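Local structure of SM80.1 Vicilin (Solanum melongena, 5VF5) at residues R22-F36 and E47-S60. The protein is a 7S seed-storage globulin of the bicupin family, probably laid down as a nitrogen reserve, that carries a bound copper ion. Sequence-based numbering, arbitrary orientation. Where two conformers were deposited one is given.
Sequences RFRASHGDFRILPKF and EKFRVSVIELEPQS. With NA (sodium ion), chain B.
R31 and E55, diagonally placed on adjacent strands with side chains on the same face of the sheet, meet end-on: R31 NH1 donates to E55 OE2 (2.6 Å) and R31 NH2 to E55 OE1 (3.0 Å). Both nitrogens come from above the carboxylate, whose plane stands 84° from that of the guanidinium. R31 NH2 also reaches D29 OD2 at 3.0 Å, so one arginine is shared by two acids and probably offsets their mutual repulsion; D29 OD1 is hydrogen-bonded to S21 OG. Beyond the end of strand 28-32, K35 NZ bridges to E47 OE2 (2.7 Å) and is held as well by the carbonyl of P132.

R50 folds back at chi2 and chi3 (-68° and -73°), which brings its guanidinium side-on to L33 O; NE and NH2 both donate to this one oxygen, which lies in the guanidinium plane. I32 CD1 covers one face of the group and K35 N the other, while NH1 binds G133 O. A water joins R50 NH2 to R22 NH2, and R22 NH1 binds V135 O.

Among apolar contacts, F30 CD1 packs on I54 CG1 (3.7 Å), L33 CD2 lies alongside V51 CG2, and F36 rests on F49 CB and V51 CG2. The polar S52 OG sits at the F30 ring edge.

The loop entering strand 28-32 gives A25 O, and its first residue G28 O, to a sodium ion, each at 2.4 Å; three waters complete the modelled shell. Backbone hydrogen bonds run from E57 N–H27 O through the D29–E55 and R31–V53 pairs to L33 N–V51 O, making strands 28-32 and 49-56 an antiparallel pair, their axes 4.7 Å apart at closest approach, within a sheet of the N-terminal cupin beta-barrel of this vicilin.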
ATOM      1  N   ARG A  22      -0.087  14.545   8.233  1.00 14.50           N
ATOM      2  CA  ARG A  22       1.074  15.413   8.095  1.00 16.34           C
ATOM      3  C   ARG A  22       0.748  16.905   8.061  1.00 15.64           C
ATOM      4  O   ARG A  22       1.608  17.748   8.274  1.00 19.15           O
ATOM      5  CB  ARG A  22       1.902  15.016   6.882  1.00 20.16           C
ATOM      6  CG  ARG A  22       2.763  13.762   7.149  1.00 27.48           C
ATOM      7  CD  ARG A  22       4.067  14.170   7.870  1.00 30.26           C
ATOM      8  NE  ARG A  22       5.013  13.101   8.203  1.00 26.31           N
ATOM      9  CZ  ARG A  22       6.006  12.637   7.428  1.00 24.83           C
ATOM     10  NH1 ARG A  22       6.188  13.062   6.187  1.00 28.57           N
ATOM     11  NH2 ARG A  22       6.784  11.665   7.890  1.00 26.31           N
ATOM     12  N   PHE A  23      -0.508  17.210   7.811  1.00 14.92           N
ATOM     13  CA  PHE A  23      -0.984  18.600   7.776  1.00 15.08           C
ATOM     14  C   PHE A  23      -2.477  18.614   8.006  1.00 12.52           C
ATOM     15  O   PHE A  23      -3.142  17.572   7.904  1.00 15.91           O
ATOM     16  CB  PHE A  23      -0.605  19.298   6.471  1.00 15.73           C
ATOM     17  CG  PHE A  23      -0.890  18.501   5.203  1.00 16.15           C
ATOM     18  CD1 PHE A  23      -2.190  18.253   4.790  1.00 16.54           C
ATOM     19  CD2 PHE A  23       0.141  18.011   4.420  1.00 16.41           C
ATOM     20  CE1 PHE A  23      -2.465  17.549   3.641  1.00 14.77           C
ATOM     21  CE2 PHE A  23      -0.135  17.285   3.277  1.00 16.42           C
ATOM     22  CZ  PHE A  23      -1.435  17.091   2.872  1.00 17.09           C
ATOM     23  N   ARG A  24      -3.001  19.812   8.265  1.00 12.77           N
ATOM     24  CA  ARG A  24      -4.426  20.023   8.422  0.60 13.14           C
ATOM     25  C   ARG A  24      -4.956  20.637   7.160  1.00 12.06           C
ATOM     26  O   ARG A  24      -4.685  21.803   6.884  1.00 15.59           O
ATOM     27  CB  ARG A  24      -4.673  20.994   9.578  0.60 15.19           C
ATOM     28  CG  ARG A  24      -4.031  20.624  10.878  0.60 17.73           C
ATOM     29  CD  ARG A  24      -4.693  19.390  11.458  0.60 16.72           C
ATOM     30  NE  ARG A  24      -4.208  19.148  12.816  0.60 19.22           N
ATOM     31  CZ  ARG A  24      -3.602  18.040  13.234  0.60 24.65           C
ATOM     32  NH1 ARG A  24      -3.417  16.993  12.424  0.60 33.46           N
ATOM     33  NH2 ARG A  24      -3.201  17.966  14.491  0.60 25.00           N
ATOM     34  N   ALA A  25      -5.657  19.840   6.357  1.00 11.42           N
ATOM     35  CA  ALA A  25      -6.162  20.303   5.086  1.00 11.82           C
ATOM     36  C   ALA A  25      -7.674  20.243   5.035  1.00 11.34           C
ATOM     37  O   ALA A  25      -8.292  19.274   5.480  1.00 11.42           O
ATOM     38  CB  ALA A  25      -5.603  19.469   3.929  1.00 12.06           C
ATOM     39  N   SER A  26      -8.285  21.244   4.432  1.00 10.69           N
ATOM     40  CA  SER A  26      -9.727  21.263   4.340  1.00 11.60           C
ATOM     41  C   SER A  26     -10.282  20.208   3.402  1.00 11.36           C
ATOM     42  O   SER A  26     -11.359  19.618   3.692  1.00 13.07           O
ATOM     43  CB  SER A  26     -10.197  22.657   3.930  1.00 13.64           C
ATOM     44  OG  SER A  26      -9.660  23.014   2.647  1.00 12.90           O
ATOM     45  N   HIS A  27      -9.623  19.990   2.256  1.00 11.03           N
ATOM     46  CA  HIS A  27     -10.196  19.193   1.203  1.00 11.25           C
ATOM     47  C   HIS A  27      -9.608  17.802   1.019  1.00 11.04           C
ATOM     48  O   HIS A  27      -9.733  17.180  -0.076  1.00 11.45           O
ATOM     49  CB  HIS A  27     -10.180  19.978  -0.125  1.00 10.80           C
ATOM     50  CG  HIS A  27     -11.234  21.031  -0.190  1.00 11.99           C
ATOM     51  ND1 HIS A  27     -11.221  22.123   0.656  1.00 12.91           N
ATOM     52  CD2 HIS A  27     -12.352  21.143  -0.957  1.00 14.55           C
ATOM     53  CE1 HIS A  27     -12.283  22.870   0.385  1.00 15.24           C
ATOM     54  NE2 HIS A  27     -12.982  22.299  -0.583  1.00 16.54           N
ATOM     55  N   GLY A  28      -8.980  17.299   2.054  1.00 11.08           N
ATOM     56  CA  GLY A  28      -8.482  15.946   2.046  1.00 12.57           C
ATOM     57  C   GLY A  28      -7.543  15.717   3.200  1.00 11.81           C
ATOM     58  O   GLY A  28      -7.582  16.415   4.222  1.00 11.97           O
ATOM     59  N   ASP A  29      -6.703  14.704   3.046  1.00 13.01           N
ATOM     60  CA  ASP A  29      -5.739  14.364   4.068  1.00 13.73           C
ATOM     61  C   ASP A  29      -4.586  13.584   3.463  1.00 12.52           C
ATOM     62  O   ASP A  29      -4.718  12.940   2.419  1.00 15.88           O
ATOM     63  CB  ASP A  29      -6.403  13.548   5.165  1.00 14.28           C
ATOM     64  CG  ASP A  29      -5.583  13.526   6.480  1.00 18.20           C
ATOM     65  OD1 ASP A  29      -4.723  14.413   6.759  1.00 20.24           O
ATOM     66  OD2 ASP A  29      -5.837  12.596   7.241  1.00 24.95           O
ATOM     67  N   PHE A  30      -3.465  13.656   4.135  1.00 12.51           N
ATOM     68  CA  PHE A  30      -2.296  12.829   3.872  1.00 12.60           C
ATOM     69  C   PHE A  30      -1.855  12.336   5.223  1.00 12.10           C
ATOM     70  O   PHE A  30      -1.457  13.167   6.068  1.00 13.40           O
ATOM     71  CB  PHE A  30      -1.173  13.638   3.219  1.00 14.93           C
ATOM     72  CG  PHE A  30       0.128  12.886   3.081  1.00 20.54           C
ATOM     73  CD1 PHE A  30       0.164  11.619   2.544  1.00 21.01           C
ATOM     74  CD2 PHE A  30       1.319  13.445   3.551  1.00 26.33           C
ATOM     75  CE1 PHE A  30       1.367  10.941   2.391  1.00 27.52           C
ATOM     76  CE2 PHE A  30       2.515  12.768   3.435  1.00 33.05           C
ATOM     77  CZ  PHE A  30       2.533  11.496   2.867  1.00 31.99           C
ATOM     78  N   ARG A  31      -1.931  11.024   5.443  1.00 10.76           N
ATOM     79  CA  ARG A  31      -1.560  10.453   6.715  1.00 11.68           C
ATOM     80  C   ARG A  31      -0.622   9.318   6.533  1.00 11.25           C
ATOM     81  O   ARG A  31      -0.765   8.539   5.593  1.00 11.11           O
ATOM     82  CB  ARG A  31      -2.748  10.061   7.551  1.00 15.03           C
ATOM     83  CG  ARG A  31      -3.784   9.201   6.972  1.00 16.24           C
ATOM     84  CD  ARG A  31      -4.990   9.293   7.937  1.00 22.72           C
ATOM     85  NE  ARG A  31      -5.998   8.466   7.387  1.00 25.12           N
ATOM     86  CZ  ARG A  31      -6.936   8.848   6.551  1.00 23.48           C
ATOM     87  NH1 ARG A  31      -7.767   7.937   6.106  1.00 26.33           N
ATOM     88  NH2 ARG A  31      -7.101  10.135   6.212  1.00 24.23           N
ATOM     89  N   ILE A  32       0.351   9.209   7.411  1.00 10.93           N
ATOM     90  CA  ILE A  32       1.446   8.283   7.265  1.00 11.37           C
ATOM     91  C   ILE A  32       1.606   7.479   8.540  1.00 10.87           C
ATOM     92  O   ILE A  32       1.507   7.972   9.668  1.00 12.05           O
ATOM     93  CB  ILE A  32       2.744   9.010   6.893  1.00 12.94           C
ATOM     94  CG1 ILE A  32       3.897   8.058   6.554  1.00 12.73           C
ATOM     95  CG2 ILE A  32       3.146  10.026   7.914  1.00 13.76           C
ATOM     96  CD1 ILE A  32       5.075   8.775   5.873  1.00 15.41           C
ATOM     97  N   LEU A  33       1.824   6.190   8.371  1.00  9.96           N
ATOM     98  CA  LEU A  33       2.074   5.312   9.511  1.00 11.18           C
ATOM     99  C   LEU A  33       3.467   5.628  10.062  1.00 10.88           C
ATOM    100  O   LEU A  33       4.359   6.001   9.294  1.00 11.87           O
ATOM    101  CB  LEU A  33       2.013   3.876   9.030  1.00 13.21           C
ATOM    102  CG  LEU A  33       1.772   2.775   9.979  1.00 19.56           C
ATOM    103  CD1 LEU A  33       0.470   2.981  10.798  1.00 16.98           C
ATOM    104  CD2 LEU A  33       1.694   1.476   9.190  1.00 20.45           C
ATOM    105  N   PRO A  34       3.679   5.486  11.389  1.00 11.98           N
ATOM    106  CA  PRO A  34       5.031   5.613  11.895  1.00 11.95           C
ATOM    107  C   PRO A  34       6.022   4.634  11.277  1.00 11.46           C
ATOM    108  O   PRO A  34       5.602   3.624  10.683  1.00 12.28           O
ATOM    109  CB  PRO A  34       4.873   5.374  13.395  1.00 15.93           C
ATOM    110  CG  PRO A  34       3.451   5.737  13.671  1.00 20.24           C
ATOM    111  CD  PRO A  34       2.697   5.258  12.451  1.00 14.99           C
ATOM    112  N   LYS A  35       7.300   4.864  11.479  1.00 12.89           N
ATOM    113  CA  LYS A  35       8.280   3.867  11.100  1.00 13.62           C
ATOM    114  C   LYS A  35       7.912   2.512  11.665  1.00 13.86           C
ATOM    115  O   LYS A  35       7.411   2.419  12.796  1.00 15.46           O
ATOM    116  CB  LYS A  35       9.661   4.230  11.651  1.00 17.46           C
ATOM    117  CG  LYS A  35      10.336   5.322  10.877  1.00 19.60           C
ATOM    118  CD  LYS A  35      11.758   5.573  11.375  1.00 23.39           C
ATOM    119  CE  LYS A  35      12.642   4.317  11.319  1.00 25.02           C
ATOM    120  NZ  LYS A  35      14.065   4.595  11.658  1.00 31.64           N
ATOM    121  N   PHE A  36       8.156   1.452  10.921  1.00 13.49           N
ATOM    122  CA  PHE A  36       7.718   0.131  11.384  1.00 15.04           C
ATOM    123  C   PHE A  36       8.412  -0.360  12.650  1.00 17.16           C
ATOM    124  O   PHE A  36       7.861  -1.186  13.393  1.00 20.34           O
ATOM    125  CB  PHE A  36       7.898  -0.865  10.264  1.00 14.21           C
ATOM    126  CG  PHE A  36       6.923  -0.677   9.155  1.00 13.47           C
ATOM    127  CD1 PHE A  36       5.556  -0.938   9.358  1.00 15.38           C
ATOM    128  CD2 PHE A  36       7.323  -0.296   7.906  1.00 13.71           C
ATOM    129  CE1 PHE A  36       4.675  -0.804   8.323  1.00 15.58           C
ATOM    130  CE2 PHE A  36       6.412  -0.131   6.880  1.00 14.49           C
ATOM    131  CZ  PHE A  36       5.089  -0.413   7.094  1.00 15.58           C
ATOM    132  N   GLU A  47      12.659  -1.394   7.763  1.00 11.83           N
ATOM    133  CA  GLU A  47      12.777  -0.057   8.382  0.70 12.82           C
ATOM    134  C   GLU A  47      12.747   1.148   7.409  1.00 12.08           C
ATOM    135  O   GLU A  47      12.340   2.245   7.747  1.00 13.58           O
ATOM    136  CB  GLU A  47      14.059   0.051   9.233  0.70 15.38           C
ATOM    137  CG  GLU A  47      14.281   1.398   9.907  0.70 17.06           C
ATOM    138  CD  GLU A  47      15.601   1.518  10.664  0.70 21.11           C
ATOM    139  OE1 GLU A  47      16.560   0.772  10.357  0.70 23.45           O
ATOM    140  OE2 GLU A  47      15.700   2.408  11.563  0.70 22.91           O
ATOM    141  N   LYS A  48      13.227   0.876   6.174  1.00 10.20           N
ATOM    142  CA  LYS A  48      13.310   1.983   5.206  1.00 11.44           C
ATOM    143  C   LYS A  48      11.974   2.350   4.576  1.00  9.53           C
ATOM    144  O   LYS A  48      11.869   3.404   3.892  1.00 11.54           O
ATOM    145  CB  LYS A  48      14.372   1.744   4.144  1.00 11.62           C
ATOM    146  CG  LYS A  48      15.796   1.793   4.668  1.00 15.55           C
ATOM    147  CD  LYS A  48      16.812   1.594   3.557  1.00 19.11           C
ATOM    148  CE  LYS A  48      18.223   1.761   4.074  1.00 24.91           C
ATOM    149  NZ  LYS A  48      19.190   1.565   2.972  1.00 30.34           N
ATOM    150  N   PHE A  49      10.960   1.498   4.780  1.00  9.43           N
ATOM    151  CA  PHE A  49       9.705   1.659   4.075  1.00  9.80           C
ATOM    152  C   PHE A  49       8.652   2.337   4.953  1.00  9.88           C
ATOM    153  O   PHE A  49       8.606   2.141   6.177  1.00 11.44           O
ATOM    154  CB  PHE A  49       9.193   0.332   3.573  1.00 10.59           C
ATOM    155  CG  PHE A  49       9.991  -0.245   2.438  1.00 10.94           C
ATOM    156  CD1 PHE A  49       9.708   0.101   1.147  1.00 12.46           C
ATOM    157  CD2 PHE A  49      11.066  -1.078   2.693  1.00 11.25           C
ATOM    158  CE1 PHE A  49      10.456  -0.397   0.100  1.00 14.05           C
ATOM    159  CE2 PHE A  49      11.827  -1.576   1.642  1.00 13.82           C
ATOM    160  CZ  PHE A  49      11.495  -1.257   0.358  1.00 13.89           C
ATOM    161  N   ARG A  50       7.825   3.163   4.333  1.00 10.22           N
ATOM    162  CA  ARG A  50       6.683   3.764   5.000  1.00 10.82           C
ATOM    163  C   ARG A  50       5.456   3.527   4.167  1.00 10.37           C
ATOM    164  O   ARG A  50       5.545   3.553   2.910  1.00 11.18           O
ATOM    165  CB  ARG A  50       6.897   5.246   5.199  1.00 10.42           C
ATOM    166  CG  ARG A  50       8.112   5.632   6.038  1.00 10.83           C
ATOM    167  CD  ARG A  50       7.997   5.247   7.502  1.00 10.47           C
ATOM    168  NE  ARG A  50       7.065   6.100   8.218  1.00 10.48           N
ATOM    169  CZ  ARG A  50       7.340   7.318   8.688  1.00 11.13           C
ATOM    170  NH1 ARG A  50       8.545   7.863   8.493  1.00 13.02           N
ATOM    171  NH2 ARG A  50       6.406   8.001   9.349  1.00 12.87           N
ATOM    172  N   VAL A  51       4.290   3.448   4.802  1.00  9.69           N
ATOM    173  CA  VAL A  51       3.038   3.460   4.083  1.00  9.42           C
ATOM    174  C   VAL A  51       2.197   4.623   4.492  1.00  9.78           C
ATOM    175  O   VAL A  51       2.246   5.062   5.655  1.00  9.59           O
ATOM    176  CB  VAL A  51       2.226   2.132   4.123  1.00 11.31           C
ATOM    177  CG1 VAL A  51       2.967   1.016   3.405  1.00 12.49           C
ATOM    178  CG2 VAL A  51       1.844   1.738   5.512  1.00 11.97           C
ATOM    179  N   SER A  52       1.409   5.120   3.556  1.00  9.75           N
ATOM    180  CA  SER A  52       0.568   6.296   3.798  0.80 10.71           C
ATOM    181  C   SER A  52      -0.696   6.214   2.957  1.00 10.69           C
ATOM    182  O   SER A  52      -0.824   5.366   2.053  1.00  9.31           O
ATOM    183  CB  SER A  52       1.360   7.579   3.483  0.80 10.94           C
ATOM    184  OG  SER A  52       1.795   7.583   2.126  0.80 12.28           O
ATOM    185  N   VAL A  53      -1.595   7.129   3.238  1.00 10.43           N
ATOM    186  CA  VAL A  53      -2.834   7.281   2.498  1.00 11.37           C
ATOM    187  C   VAL A  53      -2.985   8.758   2.117  1.00 10.29           C
ATOM    188  O   VAL A  53      -2.683   9.627   2.916  1.00 12.12           O
ATOM    189  CB  VAL A  53      -4.085   6.761   3.270  0.50 12.79           C
ATOM    190  CG1 VAL A  53      -5.385   7.107   2.549  0.50 14.44           C
ATOM    191  CG2 VAL A  53      -4.006   5.261   3.471  0.50 14.46           C
ATOM    192  N   ILE A  54      -3.375   8.998   0.855  1.00 10.02           N
ATOM    193  CA  ILE A  54      -3.790  10.302   0.382  1.00 10.82           C
ATOM    194  C   ILE A  54      -5.267  10.212   0.059  1.00 12.32           C
ATOM    195  O   ILE A  54      -5.686   9.329  -0.694  1.00 12.99           O
ATOM    196  CB  ILE A  54      -3.018  10.728  -0.891  1.00 12.84           C
ATOM    197  CG1 ILE A  54      -1.508  10.714  -0.636  1.00 15.77           C
ATOM    198  CG2 ILE A  54      -3.525  12.094  -1.350  1.00 16.86           C
ATOM    199  CD1 ILE A  54      -0.651  10.906  -1.869  1.00 18.92           C
ATOM    200  N   GLU A  55      -6.044  11.157   0.573  1.00 12.30           N
ATOM    201  CA  GLU A  55      -7.474  11.267   0.331  1.00 13.05           C
ATOM    202  C   GLU A  55      -7.765  12.660  -0.195  1.00 13.00           C
ATOM    203  O   GLU A  55      -7.322  13.647   0.402  1.00 14.05           O
ATOM    204  CB  GLU A  55      -8.237  11.140   1.640  1.00 17.83           C
ATOM    205  CG  GLU A  55      -8.113   9.826   2.302  1.00 23.57           C
ATOM    206  CD  GLU A  55      -8.942   9.738   3.576  1.00 29.86           C
ATOM    207  OE1 GLU A  55      -9.292  10.779   4.207  1.00 30.78           O
ATOM    208  OE2 GLU A  55      -9.180   8.596   3.984  1.00 34.19           O
ATOM    209  N   LEU A  56      -8.427  12.745  -1.347  1.00 11.78           N
ATOM    210  CA  LEU A  56      -8.876  14.026  -1.893  1.00 12.16           C
ATOM    211  C   LEU A  56     -10.412  13.985  -1.931  1.00 12.45           C
ATOM    212  O   LEU A  56     -11.006  13.112  -2.566  1.00 13.44           O
ATOM    213  CB  LEU A  56      -8.313  14.299  -3.306  1.00 13.95           C
ATOM    214  CG  LEU A  56      -7.030  15.143  -3.356  1.00 15.60           C
ATOM    215  CD1 LEU A  56      -5.886  14.411  -2.706  1.00 16.81           C
ATOM    216  CD2 LEU A  56      -6.675  15.567  -4.777  1.00 15.60           C
ATOM    217  N   GLU A  57     -11.025  14.988  -1.333  1.00 12.43           N
ATOM    218  CA  GLU A  57     -12.463  15.209  -1.514  1.00 13.31           C
ATOM    219  C   GLU A  57     -12.781  15.537  -2.964  1.00 14.70           C
ATOM    220  O   GLU A  57     -11.905  15.901  -3.742  1.00 13.45           O
ATOM    221  CB  GLU A  57     -12.891  16.375  -0.628  1.00 13.53           C
ATOM    222  CG  GLU A  57     -12.807  16.129   0.887  1.00 14.80           C
ATOM    223  CD  GLU A  57     -13.888  15.249   1.462  1.00 22.36           C
ATOM    224  OE1 GLU A  57     -14.770  14.793   0.714  1.00 24.71           O
ATOM    225  OE2 GLU A  57     -13.833  15.018   2.691  1.00 27.50           O
ATOM    226  N   PRO A  58     -14.053  15.394  -3.352  1.00 15.64           N
ATOM    227  CA  PRO A  58     -14.422  15.861  -4.688  1.00 15.22           C
ATOM    228  C   PRO A  58     -13.983  17.315  -4.955  1.00 15.96           C
ATOM    229  O   PRO A  58     -13.928  18.139  -4.046  1.00 16.98           O
ATOM    230  CB  PRO A  58     -15.955  15.775  -4.680  1.00 19.98           C
ATOM    231  CG  PRO A  58     -16.328  15.075  -3.478  1.00 21.30           C
ATOM    232  CD  PRO A  58     -15.180  14.838  -2.603  1.00 17.27           C
ATOM    233  N   GLN A  59     -13.640  17.589  -6.202  1.00 14.31           N
ATOM    234  CA  GLN A  59     -13.337  18.973  -6.681  1.00 17.15           C
ATOM    235  C   GLN A  59     -12.249  19.586  -5.792  1.00 16.60           C
ATOM    236  O   GLN A  59     -12.426  20.664  -5.215  1.00 18.37           O
ATOM    237  CB  GLN A  59     -14.598  19.843  -6.727  1.00 20.53           C
ATOM    238  CG  GLN A  59     -15.648  19.306  -7.665  1.00 25.56           C
ATOM    239  CD  GLN A  59     -16.956  20.075  -7.645  1.00 31.24           C
ATOM    240  OE1 GLN A  59     -17.251  20.844  -6.718  1.00 35.44           O
ATOM    241  NE2 GLN A  59     -17.777  19.820  -8.652  1.00 33.18           N
ATOM    242  N   SER A  60     -11.126  18.874  -5.688  1.00 14.09           N
ATOM    243  CA  SER A  60     -10.038  19.282  -4.813  1.00 13.22           C
ATOM    244  C   SER A  60      -8.682  19.164  -5.514  1.00 13.06           C
ATOM    245  O   SER A  60      -8.530  18.463  -6.527  1.00 14.36           O
ATOM    246  CB  SER A  60     -10.077  18.470  -3.525  1.00 14.65           C
ATOM    247  OG  SER A  60      -9.552  17.226  -3.756  0.70 13.02           O
TER
HETATM  248 NA    NA B 501      -8.557  17.077   6.265  1.00 12.64          NA
HETATM  249  O   HOH W   1       7.263  10.429  10.619  1.00 33.76           O
HETATM  250  O   HOH W   2      -6.303  17.065   7.167  1.00 13.43           O
HETATM  251  O   HOH W   3     -10.883  17.477   5.580  1.00 13.17           O
HETATM  252  O   HOH W   4       5.220   2.968   7.899  1.00 13.65           O
HETATM  253  O   HOH W   5       9.713   2.153   8.666  1.00 12.83           O
HETATM  254  O   HOH W   6      -9.303  14.948   6.899  1.00 16.86           O